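Local coordinates for NDP-rhamnosyltransferase (Saccharopolyspora spinosa, PDB 3UYL), which is probably a two-domain glycosyltransferase of the GT-B fold, built from two Rossmann-like halves, and binds thymidine-5'-diphosphate, at residues V7-P12 and V122-G127; V221-G226 and L289-G294. All blocks are in the same frame, centred on the assembly; numbering follows the deposited sequence.

Contact 1. Residues V7-P12 and V122-G127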
loop_
_atom_site.group_PDB
_atom_site.type_symbol
_atom_site.label_atom_id
_atom_site.label_comp_id
_atom_site.label_asym_id
_atom_site.label_seq_id
_atom_site.Cartn_x
_atom_site.Cartn_y
_atom_site.Cartn_z
ATOM N N VAL A 7 -1.298 7.531 14.441
ATOM C CA VAL A 7 -0.312 8.296 15.214
ATOM C C VAL A 7 0.796 7.332 15.680
ATOM O O VAL A 7 0.759 6.802 16.757
ATOM C CB VAL A 7 -0.971 8.957 16.427
ATOM C CG1 VAL A 7 0.030 9.750 17.290
ATOM C CG2 VAL A 7 -2.214 9.760 16.024
ATOM N N PRO A 8 1.793 7.103 14.853
ATOM C CA PRO A 8 2.920 6.214 15.256
ATOM C C PRO A 8 4.020 6.980 15.957
ATOM O O PRO A 8 4.075 8.208 15.851
ATOM C CB PRO A 8 3.449 5.754 13.915
ATOM C CG PRO A 8 3.245 6.990 13.059
ATOM C CD PRO A 8 1.967 7.629 13.487
ATOM N N LEU A 9 4.900 6.275 16.651
ATOM C CA LEU A 9 6.181 6.851 17.040
ATOM C C LEU A 9 7.097 6.948 15.829
ATOM O O LEU A 9 6.930 6.156 14.882
ATOM C CB LEU A 9 6.880 5.968 18.091
ATOM C CG LEU A 9 6.652 6.316 19.564
ATOM C CD1 LEU A 9 7.709 5.592 20.399
ATOM C CD2 LEU A 9 6.698 7.813 19.867
ATOM N N PRO A 10 8.120 7.859 15.866
ATOM C CA PRO A 10 8.972 7.946 14.703
ATOM C C PRO A 10 9.925 6.756 14.486
ATOM O O PRO A 10 11.143 6.934 14.208
ATOM C CB PRO A 10 9.675 9.301 14.883
ATOM C CG PRO A 10 9.752 9.489 16.357
ATOM C CD PRO A 10 8.474 8.886 16.883
ATOM N N TYR A 11 9.370 5.537 14.561
ATOM C CA TYR A 11 10.116 4.318 14.210
ATOM C C TYR A 11 9.413 3.556 13.124
ATOM O O TYR A 11 8.257 3.155 13.306
ATOM C CB TYR A 11 10.243 3.368 15.375
ATOM C CG TYR A 11 10.820 3.965 16.608
ATOM C CD1 TYR A 11 12.156 4.336 16.672
ATOM C CD2 TYR A 11 10.038 4.123 17.727
ATOM C CE1 TYR A 11 12.700 4.864 17.844
ATOM C CE2 TYR A 11 10.564 4.633 18.907
ATOM C CZ TYR A 11 11.886 5.007 18.971
ATOM O OH TYR A 11 12.354 5.517 20.173
ATOM N N PRO A 12 10.123 3.329 12.000
ATOM C CA PRO A 12 9.508 2.689 10.825
ATOM C C PRO A 12 8.758 1.420 11.118
ATOM O O PRO A 12 7.596 1.288 10.659
ATOM C CB PRO A 12 10.708 2.437 9.900
ATOM C CG PRO A 12 11.634 3.559 10.192
ATOM C CD PRO A 12 11.494 3.819 11.693
ATOM N N VAL A 122 1.084 2.066 20.740
ATOM C CA VAL A 122 1.090 1.970 22.206
ATOM C C VAL A 122 2.067 2.963 22.890
ATOM O O VAL A 122 1.761 3.503 23.914
ATOM C CB VAL A 122 1.327 0.493 22.685
ATOM C CG1 VAL A 122 1.594 0.429 24.173
ATOM C CG2 VAL A 122 0.067 -0.332 22.432
ATOM N N CYS A 123 3.244 3.197 22.323
ATOM C CA CYS A 123 4.224 4.114 22.876
ATOM C C CYS A 123 4.014 5.626 22.583
ATOM O O CYS A 123 4.696 6.480 23.203
ATOM C CB CYS A 123 5.596 3.727 22.386
ATOM S SG CYS A 123 6.193 2.206 23.185
ATOM N N ALA A 124 3.157 5.918 21.596
ATOM C CA ALA A 124 2.911 7.300 21.121
ATOM C C ALA A 124 1.877 8.027 22.025
ATOM O O ALA A 124 0.629 8.062 21.762
ATOM C CB ALA A 124 2.479 7.283 19.629
ATOM N N LEU A 125 2.414 8.519 23.145
ATOM C CA LEU A 125 1.600 9.076 24.229
ATOM C C LEU A 125 0.682 10.228 23.747
ATOM O O LEU A 125 -0.499 10.322 24.102
ATOM C CB LEU A 125 2.535 9.509 25.351
ATOM C CG LEU A 125 3.156 8.296 26.050
ATOM C CD1 LEU A 125 4.078 8.813 27.157
ATOM C CD2 LEU A 125 2.095 7.334 26.575
ATOM N N ILE A 126 1.210 11.005 22.843
ATOM C CA ILE A 126 0.451 12.074 22.133
ATOM C C ILE A 126 -0.913 11.677 21.622
ATOM O O ILE A 126 -1.876 12.404 21.796
ATOM C CB ILE A 126 1.308 12.735 21.024
ATOM C CG1 ILE A 126 0.570 13.903 20.367
ATOM C CG2 ILE A 126 1.776 11.715 19.989
ATOM C CD1 ILE A 126 1.077 15.270 20.768
ATOM N N GLY A 127 -1.019 10.498 21.033
ATOM C CA GLY A 127 -2.297 10.043 20.577
ATOM C C GLY A 127 -3.333 9.860 21.690
ATOM O O GLY A 127 -4.551 9.986 21.440
#

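Contact 2. Residues V221-G226 and L289-G294. With TYD (thymidine-5'-diphosphate), chain C.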
loop_
_atom_site.group_PDB
_atom_site.type_symbol
_atom_site.label_atom_id
_atom_site.label_comp_id
_atom_site.label_asym_id
_atom_site.label_seq_id
_atom_site.Cartn_x
_atom_site.Cartn_y
_atom_site.Cartn_z
ATOM N N VAL A 221 20.357 -20.034 5.712
ATOM C CA VAL A 221 20.196 -19.238 6.973
ATOM C C VAL A 221 20.149 -17.747 6.542
ATOM O O VAL A 221 21.039 -17.211 5.826
ATOM C CB VAL A 221 21.310 -19.529 7.962
ATOM C CG1 VAL A 221 21.208 -18.695 9.249
ATOM C CG2 VAL A 221 21.295 -21.009 8.367
ATOM N N CYS A 222 19.021 -17.122 6.870
ATOM C CA CYS A 222 18.872 -15.704 6.702
ATOM C C CYS A 222 19.366 -14.908 7.945
ATOM O O CYS A 222 18.947 -15.165 9.089
ATOM C CB CYS A 222 17.385 -15.373 6.404
ATOM S SG CYS A 222 17.092 -13.590 6.158
ATOM N N ILE A 223 20.158 -13.866 7.671
ATOM C CA ILE A 223 20.584 -12.895 8.663
ATOM C C ILE A 223 19.889 -11.611 8.293
ATOM O O ILE A 223 20.050 -11.142 7.210
ATOM C CB ILE A 223 22.145 -12.672 8.623
ATOM C CG1 ILE A 223 22.870 -13.981 8.974
ATOM C CG2 ILE A 223 22.521 -11.608 9.620
ATOM C CD1 ILE A 223 24.382 -13.905 8.659
ATOM N N CYS A 224 19.090 -11.064 9.187
ATOM C CA CYS A 224 18.472 -9.761 8.976
ATOM C C CYS A 224 18.439 -9.058 10.338
ATOM O O CYS A 224 17.783 -9.497 11.262
ATOM C CB CYS A 224 17.027 -9.930 8.441
ATOM S SG CYS A 224 16.248 -8.317 8.147
ATOM N N MET A 225 19.236 -8.025 10.473
ATOM C CA MET A 225 19.118 -7.112 11.565
ATOM C C MET A 225 18.548 -5.885 10.881
ATOM O O MET A 225 18.976 -5.542 9.751
ATOM C CB MET A 225 20.483 -6.832 12.155
ATOM C CG MET A 225 20.669 -7.608 13.450
ATOM S SD MET A 225 21.777 -8.845 12.933
ATOM C CE MET A 225 21.490 -10.248 13.997
ATOM N N GLY A 226 17.620 -5.196 11.505
ATOM C CA GLY A 226 17.118 -3.999 10.793
ATOM C C GLY A 226 17.981 -2.722 10.844
ATOM O O GLY A 226 18.984 -2.640 11.602
ATOM N N LEU A 289 16.479 -21.165 9.186
ATOM C CA LEU A 289 16.789 -20.446 10.415
ATOM C C LEU A 289 16.813 -18.969 10.077
ATOM O O LEU A 289 17.275 -18.624 8.989
ATOM C CB LEU A 289 18.146 -20.913 11.032
ATOM C CG LEU A 289 18.704 -20.182 12.268
ATOM C CD1 LEU A 289 17.818 -20.457 13.462
ATOM C CD2 LEU A 289 20.145 -20.581 12.540
ATOM N N VAL A 290 16.381 -18.108 11.010
ATOM C CA VAL A 290 16.564 -16.647 10.870
ATOM C C VAL A 290 17.398 -16.122 12.054
ATOM O O VAL A 290 17.111 -16.484 13.201
ATOM C CB VAL A 290 15.191 -15.914 10.790
ATOM C CG1 VAL A 290 15.337 -14.376 10.847
ATOM C CG2 VAL A 290 14.480 -16.366 9.527
ATOM N N ILE A 291 18.488 -15.385 11.775
ATOM C CA ILE A 291 19.323 -14.771 12.855
ATOM C C ILE A 291 18.972 -13.274 12.843
ATOM O O ILE A 291 19.088 -12.649 11.817
ATOM C CB ILE A 291 20.855 -14.927 12.671
ATOM C CG1 ILE A 291 21.156 -16.396 12.426
ATOM C CG2 ILE A 291 21.545 -14.462 13.980
ATOM C CD1 ILE A 291 22.603 -16.700 12.182
ATOM N N CYS A 292 18.420 -12.750 13.951
ATOM C CA CYS A 292 17.984 -11.375 13.911
ATOM C C CYS A 292 18.209 -10.787 15.260
ATOM O O CYS A 292 18.702 -11.496 16.141
ATOM C CB CYS A 292 16.497 -11.313 13.496
ATOM S SG CYS A 292 15.417 -12.267 14.603
ATOM N N ALA A 293 17.761 -9.536 15.497
ATOM C CA ALA A 293 17.893 -8.935 16.811
ATOM C C ALA A 293 16.606 -9.058 17.688
ATOM O O ALA A 293 16.599 -8.663 18.896
ATOM C CB ALA A 293 18.351 -7.474 16.682
ATOM N N GLY A 294 15.535 -9.575 17.082
ATOM C CA GLY A 294 14.254 -9.673 17.723
ATOM C C GLY A 294 13.264 -8.550 17.501
ATOM O O GLY A 294 12.208 -8.549 18.129
HETATM P PA TYD C . 12.296 -5.221 12.369
HETATM O O1A TYD C . 11.038 -5.157 13.188
HETATM O O2A TYD C . 12.959 -6.582 12.122
HETATM O O3A TYD C . 13.343 -4.246 13.180
HETATM P PB TYD C . 14.594 -3.386 12.583
HETATM O O1B TYD C . 14.090 -2.512 11.439
HETATM O O2B TYD C . 15.247 -2.477 13.605
HETATM O O3B TYD C . 15.416 -4.651 12.317
HETATM O "O5'" TYD C . 11.903 -4.456 10.961
HETATM C "C5'" TYD C . 12.614 -4.492 9.685
HETATM C "C4'" TYD C . 11.598 -4.645 8.536
HETATM O "O4'" TYD C . 12.312 -4.543 7.295
HETATM C "C3'" TYD C . 10.931 -6.037 8.547
HETATM O "O3'" TYD C . 9.620 -6.064 8.002
HETATM C "C2'" TYD C . 11.704 -6.824 7.527
HETATM C "C1'" TYD C . 12.125 -5.735 6.551
HETATM N N1 TYD C . 13.331 -5.925 5.767
HETATM C C2 TYD C . 13.272 -6.744 4.609
HETATM O O2 TYD C . 12.221 -7.332 4.321
HETATM N N3 TYD C . 14.347 -6.923 3.836
HETATM C C4 TYD C . 15.492 -6.282 4.162
HETATM O O4 TYD C . 16.475 -6.440 3.455
HETATM C C5 TYD C . 15.587 -5.402 5.365
HETATM C C5M TYD C . 16.864 -4.690 5.712
HETATM C C6 TYD C . 14.460 -5.263 6.132
HETATM O O HOH W 1 16.383 -7.884 13.568
#

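Contact 1. Residues V7-P12 and V122-G127
Leu9 presses against Cys123 from the side of its CD1 branch, which comes to 3.4 Å from Cys123 CB, tighter than ordinary van der Waals contact. Its other branch, CD2, reaches over the backbone of the next residue and stands 4.0 Å from Ala124 CA. The methyl of Ala124 is turned toward the other segment and meets mostly main chain: its CB lies 3.4 Å from Val7 O and 4.0 Å from Leu9 N. At the far end Val7 CG1 approaches Ile126 CG2 at 3.8 Å, the two side chains crossing at about a right angle. With CG1 anti to the backbone N (chi1 179°), Val7 directs this methyl to the start of helix 125-133. Behind this shell stands Asp121, whose OD2 accepts from Leu9 N and whose OD1 accepts from Cys123 N. Tyr106 of helix 82-113 packs on both Val7 and Ile126. The segments meet at the C-terminal ends of the adjacent parallel strands 3-7 and 117-121, where chains leave the sheet in a Rossmann-like domain. Between them contact is by dispersion and shape alone; the Asp121 carboxylate contributes a polar tie that joins the two, alongside the backbone bonds of Val7 and Val122.

Contact 2. Residues V221-G226 and L289-G294
Leu289 and Val221 lie side by side and point the same way, with Leu289 CD2 3.9 Å from Val221 CG1; Leu289 O accepts from Cys222 N at 3.1 Å. Val290 turns to the other face, that of Cys222, and its CA-H makes a close contact with Cys222 O. That same oxygen takes the hydrogen bond of Ile291 N, at 2.7 Å and nearly straight (170° at the hydrogen), while Ile291 O receives Cys224 N at 3.1 Å, the alternation of a parallel ladder. The strand axes differ by only 20°. Ile291, with CG1 anti to its carbonyl carbon (chi1 -52°), sends CD1 to within 3.8 Å of Val221 CG1. Past Cys292, whose CB sits 3.2 Å from Cys224 O, the strands part: a water accepts from Ala293 N and donates to Cys224 O, bridging the gap. Met225, bent at chi2, brings CE to 3.6 Å from Cys292 C and lays CG against the Ala293 methyl. This pair forms the centre of the six-stranded parallel sheet, with strand 251-257 beyond Val221 and Ile223 and strand 309-311 beyond Val290. Helices 236-247 and 343-354 pack on the isoleucine face, and helix 296-304 on that of Val290.

Contact 1 and contact 2 belong to different parallel sheets, matching the two Rossmann-like halves of a GT-B fold. Contact 1 takes the end of strand 3-7 with the loop after it, and the turn leading from strand 117-121 into helix 125-133; contact 2 takes strands 219-224 and 289-292 themselves. Their centres are 25 Å apart and their nearest atoms about 9 Å. In contact 2 Cys224 SG is 4.1 Å from C6 of thymidine-5'-diphosphate, and Thr298, which touches Cys224, hydrogen-bonds the ligand. In contact 1 the Leu9 side chain is about 13 Å from the bound thymidine-5'-diphosphate, whereas Pro12 comes closer, its CB 6.2 Å from O1B of the diphosphate. Tyr11 and Pro12 touch Met228 of helix 227-233, linking the halves.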